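Local coordinates for protein serine protease inhibitor 1 (Coprinopsis cinerea, PDB 3VWC) that probably inhibits serine-type endopeptidases, as a beta-trefoil protein of the fungal I66 inhibitor family, at residues A62-Q67 / L71-L76; V96-N101 / R123-A128. All blocks are in the same frame, centred on the assembly; numbering follows the deposited sequence.

Contact 1 (A62-Q67 / L71-L76)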
loop_
_atom_site.group_PDB
_atom_site.type_symbol
_atom_site.label_atom_id
_atom_site.label_comp_id
_atom_site.label_asym_id
_atom_site.label_seq_id
_atom_site.Cartn_x
_atom_site.Cartn_y
_atom_site.Cartn_z
ATOM N N ALA A 62 1.456 -12.630 1.987
ATOM C CA ALA A 62 2.240 -12.509 0.770
ATOM C C ALA A 62 2.839 -11.109 0.615
ATOM O O ALA A 62 2.115 -10.097 0.816
ATOM C CB ALA A 62 1.405 -12.852 -0.467
ATOM N N PRO A 63 4.073 -11.028 0.108
ATOM C CA PRO A 63 4.693 -9.699 0.012
ATOM C C PRO A 63 4.130 -9.012 -1.224
ATOM O O PRO A 63 3.818 -9.680 -2.208
ATOM C CB PRO A 63 6.192 -10.017 -0.174
ATOM C CG PRO A 63 6.220 -11.379 -0.852
ATOM C CD PRO A 63 5.035 -12.114 -0.203
ATOM N N VAL A 64 3.999 -7.683 -1.202
ATOM C CA VAL A 64 3.462 -6.973 -2.353
ATOM C C VAL A 64 4.520 -6.343 -3.238
ATOM O O VAL A 64 5.647 -6.019 -2.779
ATOM C CB VAL A 64 2.369 -5.951 -1.933
ATOM C CG1 VAL A 64 1.300 -6.568 -1.084
ATOM C CG2 VAL A 64 2.936 -4.793 -1.070
ATOM N N ALA A 65 4.206 -6.205 -4.518
ATOM C CA ALA A 65 5.133 -5.800 -5.518
ATOM C C ALA A 65 4.347 -5.189 -6.673
ATOM O O ALA A 65 3.158 -5.526 -6.865
ATOM C CB ALA A 65 5.943 -7.043 -5.981
ATOM N N PRO A 66 4.982 -4.334 -7.454
ATOM C CA PRO A 66 4.362 -3.629 -8.567
ATOM C C PRO A 66 4.476 -4.444 -9.842
ATOM O O PRO A 66 5.461 -5.158 -10.032
ATOM C CB PRO A 66 5.194 -2.336 -8.684
ATOM C CG PRO A 66 6.594 -2.760 -8.192
ATOM C CD PRO A 66 6.337 -3.824 -7.123
ATOM N N GLN A 67 3.447 -4.400 -10.679
ATOM C CA GLN A 67 3.517 -5.047 -11.981
ATOM C C GLN A 67 2.563 -4.310 -12.923
ATOM O O GLN A 67 1.420 -4.058 -12.577
ATOM C CB GLN A 67 3.146 -6.519 -11.840
ATOM C CG GLN A 67 3.122 -7.292 -13.151
ATOM C CD GLN A 67 2.776 -8.732 -12.935
ATOM O OE1 GLN A 67 3.631 -9.515 -12.521
ATOM N NE2 GLN A 67 1.483 -9.059 -13.027
ATOM N N LEU A 71 -0.612 -2.711 -8.035
ATOM C CA LEU A 71 -0.072 -3.369 -6.821
ATOM C C LEU A 71 -0.645 -4.754 -6.583
ATOM O O LEU A 71 -1.874 -4.921 -6.567
ATOM C CB LEU A 71 -0.339 -2.472 -5.601
ATOM C CG LEU A 71 0.253 -2.977 -4.303
ATOM C CD1 LEU A 71 1.788 -2.983 -4.351
ATOM C CD2 LEU A 71 -0.237 -2.088 -3.142
ATOM N N PHE A 72 0.229 -5.772 -6.482
ATOM C CA PHE A 72 -0.245 -7.165 -6.239
ATOM C C PHE A 72 0.456 -7.802 -5.063
ATOM O O PHE A 72 1.582 -7.414 -4.756
ATOM C CB PHE A 72 0.094 -8.057 -7.426
ATOM C CG PHE A 72 -0.612 -7.679 -8.715
ATOM C CD1 PHE A 72 -1.714 -8.436 -9.125
ATOM C CD2 PHE A 72 -0.068 -6.765 -9.605
ATOM C CE1 PHE A 72 -2.300 -8.162 -10.374
ATOM C CE2 PHE A 72 -0.607 -6.490 -10.884
ATOM C CZ PHE A 72 -1.731 -7.230 -11.289
ATOM N N ALA A 73 -0.192 -8.792 -4.471
ATOM C CA ALA A 73 0.467 -9.770 -3.628
ATOM C C ALA A 73 1.075 -10.894 -4.467
ATOM O O ALA A 73 0.442 -11.414 -5.424
ATOM C CB ALA A 73 -0.465 -10.277 -2.603
ATOM N N ASP A 74 2.342 -11.210 -4.173
ATOM C CA ASP A 74 3.096 -12.234 -4.940
ATOM C C ASP A 74 2.914 -13.573 -4.239
ATOM O O ASP A 74 3.373 -13.779 -3.110
ATOM C CB ASP A 74 4.585 -11.864 -5.061
ATOM C CG ASP A 74 5.403 -12.845 -5.924
ATOM O OD1 ASP A 74 4.811 -13.757 -6.552
ATOM O OD2 ASP A 74 6.665 -12.723 -5.872
ATOM N N LEU A 75 2.132 -14.436 -4.870
ATOM C CA LEU A 75 1.873 -15.749 -4.334
ATOM C C LEU A 75 2.908 -16.751 -4.850
ATOM O O LEU A 75 3.123 -17.752 -4.204
ATOM C CB LEU A 75 0.421 -16.197 -4.648
ATOM C CG LEU A 75 -0.614 -15.751 -3.599
ATOM C CD1 LEU A 75 -0.644 -14.239 -3.450
ATOM C CD2 LEU A 75 -2.017 -16.261 -3.954
ATOM N N LEU A 76 3.433 -16.546 -6.064
ATOM C CA LEU A 76 4.324 -17.552 -6.708
ATOM C C LEU A 76 5.775 -17.421 -6.269
ATOM O O LEU A 76 6.506 -18.440 -6.180
ATOM C CB LEU A 76 4.228 -17.481 -8.248
ATOM C CG LEU A 76 5.096 -18.478 -9.032
ATOM C CD1 LEU A 76 4.634 -19.912 -8.749
ATOM C CD2 LEU A 76 5.116 -18.191 -10.533
#
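Ala65 and Phe72 face each other as a hydrogen-bonded pair in an antiparallel beta hairpin of the beta-trefoil, formed by strands 62-67 and 70-73. Ala65 N donates a hydrogen bond to Phe72 O at 2.9 Å, and Phe72 N donates one back to Ala65 O at 3.0 Å, the straighter of the two at 171°. Past this pair, Asp74 N reaches Pro63 O at 2.9 Å, so backbone pairing continues where the second strand runs out into loop. The Phe72 carbonyl is also approached by the CA-H of Val64, a contact beside its bond to Ala65 N.

The close-packed side holds Val64, Leu71 and Ala73. The chain of Leu71 leaves with CG anti to its own N (chi1 -176°), which carries CD1 across to Val64 CB at 3.9 Å and to the carbonyl oxygen of Ala65. Both Val64 and Leu71 also touch Ile33 of the next strand and Trp108 of strand 107-109, so the hairpin presents this side to the protein interior. Further along, Ala62 CB meets Ala73 CB at 3.8 Å, while the tip of Leu75 folds back so that CD1 joins them. The Val64 carbonyl faces another partner, taking a hydrogen bond from Trp84 NE1.

The opposite side lies nearer solvent: Phe72 and Gln67 are both partly exposed, though they still touch closely. Gln67 is extended as far as CD, and its CB lies near the CD2–CE2 flank of the ring. Its amide then places NE2 over one ring face, with the two planes 50° apart, rather than in a parallel stack. The edge of the same ring meets backbone: Gln67 O lies in the ring plane, 3.6 Å from Phe72 CE2.

Contact 2 (V96-N101 / R123-A128); sequences VFTVVN and RPLIAA
Val100 and Leu125 meet through their methyl groups, the centre of a small apolar contact between strand 96-101 of the beta-trefoil and the long loop that follows strand 121-123. No hydrogen bond crosses here. The backbones stay well apart, with Val100 CA and Leu125 CA 8.0 Å from each other, and the leucine side chain spans the interval.

Leu125 CB points toward the strand but is still 5.1 Å from Val100 CG2. At CG the chain comes closer, to 4.1 Å from that same methyl. From there the path to CD1 continues the zigzag, CD1 lying anti to CA (chi2 -166°), and this extension delivers the methyl to the strand. CD1 presses on Val100 CG2 at 3.5 Å, the nearest approach of the two segments. It also reaches Thr98, lying 4.0 Å from CB and slightly farther from CG2. The other branch, CD2, diverges from this pair of residues.

Val100 and Thr98 are two positions apart on the strand and offer the same side to the leucine, whose side chain crosses both obliquely. Thr98 contributes its carbon portion only: its hydroxyl OG1 is hydrogen-bonded to Gln89 NE2, a partner outside the two segments. Leu125 has further neighbours in Val109 and Glu139. Glu139 OE2 also accepts a hydrogen bond from Ile126 N, the next residue along the loop.

There are no helices nearby, since the chain has none. Strand 96-101 runs between strands 84-88 and 141-145 of the antiparallel sheet, while Leu125, just beyond strand 121-123, leans on strand 107-109 and so joins the small two-stranded sheet to the large one.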
loop_
_atom_site.group_PDB
_atom_site.type_symbol
_atom_site.label_atom_id
_atom_site.label_comp_id
_atom_site.label_asym_id
_atom_site.label_seq_id
_atom_site.Cartn_x
_atom_site.Cartn_y
_atom_site.Cartn_z
ATOM N N VAL A 96 0.297 8.983 9.087
ATOM C CA VAL A 96 0.148 9.056 7.631
ATOM C C VAL A 96 1.497 8.926 6.883
ATOM O O VAL A 96 2.495 9.553 7.269
ATOM C CB VAL A 96 -0.551 10.372 7.230
ATOM C CG1 VAL A 96 -0.656 10.502 5.720
ATOM C CG2 VAL A 96 -1.977 10.432 7.842
ATOM N N PHE A 97 1.510 8.125 5.813
ATOM C CA PHE A 97 2.741 7.752 5.100
ATOM C C PHE A 97 2.535 7.840 3.608
ATOM O O PHE A 97 1.427 7.578 3.109
ATOM C CB PHE A 97 3.088 6.278 5.434
ATOM C CG PHE A 97 3.439 6.066 6.886
ATOM C CD1 PHE A 97 2.433 5.858 7.838
ATOM C CD2 PHE A 97 4.768 6.134 7.301
ATOM C CE1 PHE A 97 2.757 5.743 9.199
ATOM C CE2 PHE A 97 5.090 5.829 8.649
ATOM C CZ PHE A 97 4.098 5.672 9.583
ATOM N N THR A 98 3.639 8.014 2.880
ATOM C CA THR A 98 3.728 7.566 1.470
ATOM C C THR A 98 4.479 6.237 1.410
ATOM O O THR A 98 5.250 5.887 2.317
ATOM C CB THR A 98 4.487 8.594 0.591
ATOM O OG1 THR A 98 5.740 8.899 1.237
ATOM C CG2 THR A 98 3.657 9.894 0.527
ATOM N N VAL A 99 4.224 5.481 0.332
ATOM C CA VAL A 99 4.848 4.161 0.136
ATOM C C VAL A 99 5.404 4.160 -1.273
ATOM O O VAL A 99 4.624 4.163 -2.246
ATOM C CB VAL A 99 3.817 3.004 0.307
ATOM C CG1 VAL A 99 4.533 1.676 0.158
ATOM C CG2 VAL A 99 3.142 3.116 1.644
ATOM N N VAL A 100 6.749 4.205 -1.416
ATOM C CA VAL A 100 7.393 4.372 -2.714
ATOM C C VAL A 100 8.353 3.214 -3.000
ATOM O O VAL A 100 9.103 2.796 -2.144
ATOM C CB VAL A 100 8.179 5.717 -2.798
ATOM C CG1 VAL A 100 8.858 5.857 -4.157
ATOM C CG2 VAL A 100 7.180 6.861 -2.670
ATOM N N ASN A 101 8.250 2.614 -4.182
ATOM C CA ASN A 101 9.093 1.433 -4.427
ATOM C C ASN A 101 10.579 1.849 -4.401
ATOM O O ASN A 101 10.952 2.786 -5.113
ATOM C CB ASN A 101 8.725 0.781 -5.778
ATOM C CG ASN A 101 9.211 -0.631 -5.860
ATOM O OD1 ASN A 101 8.495 -1.591 -5.493
ATOM N ND2 ASN A 101 10.363 -0.788 -6.489
ATOM N N ARG A 123 2.610 4.275 -9.264
ATOM C CA ARG A 123 2.910 5.331 -10.272
ATOM C C ARG A 123 3.931 6.298 -9.689
ATOM O O ARG A 123 3.974 6.478 -8.483
ATOM C CB ARG A 123 1.658 6.220 -10.501
ATOM C CG ARG A 123 0.391 5.565 -10.986
ATOM C CD ARG A 123 -0.521 6.701 -11.459
ATOM N NE ARG A 123 -1.932 6.496 -11.162
ATOM C CZ ARG A 123 -2.827 7.486 -11.072
ATOM N NH1 ARG A 123 -2.456 8.747 -11.259
ATOM N NH2 ARG A 123 -4.108 7.224 -10.839
ATOM N N PRO A 124 4.606 7.091 -10.542
ATOM C CA PRO A 124 5.406 8.175 -9.947
ATOM C C PRO A 124 4.526 9.070 -9.069
ATOM O O PRO A 124 3.463 9.498 -9.520
ATOM C CB PRO A 124 5.883 8.990 -11.162
ATOM C CG PRO A 124 5.690 8.122 -12.337
ATOM C CD PRO A 124 4.652 7.079 -12.020
ATOM N N LEU A 125 4.996 9.431 -7.876
ATOM C CA LEU A 125 4.194 10.316 -7.025
ATOM C C LEU A 125 4.356 11.757 -7.430
ATOM O O LEU A 125 5.475 12.194 -7.821
ATOM C CB LEU A 125 4.565 10.176 -5.562
ATOM C CG LEU A 125 4.342 8.784 -4.936
ATOM C CD1 LEU A 125 4.421 8.916 -3.434
ATOM C CD2 LEU A 125 2.927 8.237 -5.368
ATOM N N ILE A 126 3.277 12.501 -7.276
ATOM C CA ILE A 126 3.324 13.957 -7.460
ATOM C C ILE A 126 3.029 14.653 -6.143
ATOM O O ILE A 126 2.434 14.063 -5.227
ATOM C CB ILE A 126 2.362 14.447 -8.543
ATOM C CG1 ILE A 126 0.895 14.164 -8.193
ATOM C CG2 ILE A 126 2.755 13.795 -9.920
ATOM C CD1 ILE A 126 -0.094 14.750 -9.227
ATOM N N ALA A 127 3.442 15.919 -6.030
ATOM C CA ALA A 127 3.191 16.666 -4.809
ATOM C C ALA A 127 3.285 18.139 -5.159
ATOM O O ALA A 127 3.901 18.500 -6.172
ATOM C CB ALA A 127 4.214 16.297 -3.737
ATOM N N ALA A 128 2.535 18.951 -4.422
ATOM C CA ALA A 128 2.657 20.425 -4.539
ATOM C C ALA A 128 4.092 20.789 -4.199
ATOM O O ALA A 128 4.708 20.244 -3.254
ATOM C CB ALA A 128 1.710 21.130 -3.558
#

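Contact 1 is a buried union of two adjacent strands, held by backbone hydrogen bonds as well as side chains, whereas contact 2 is a smaller touch of a strand and a loop made by apolar groups alone. Their centres lie about 18 Å apart, yet strands 62-67, 70-73 and 96-101 belong to the same large sheet. Pro66 of contact 1 packs directly against Asn101 of contact 2. Trp108 links them as well, touching Val64 and Leu71 from one and Val99 from the other. Contact 1 thus joins neighbouring sheet strands; contact 2 lays a loop against the sheet and is only partly buried, though no farther from the centre of the chain.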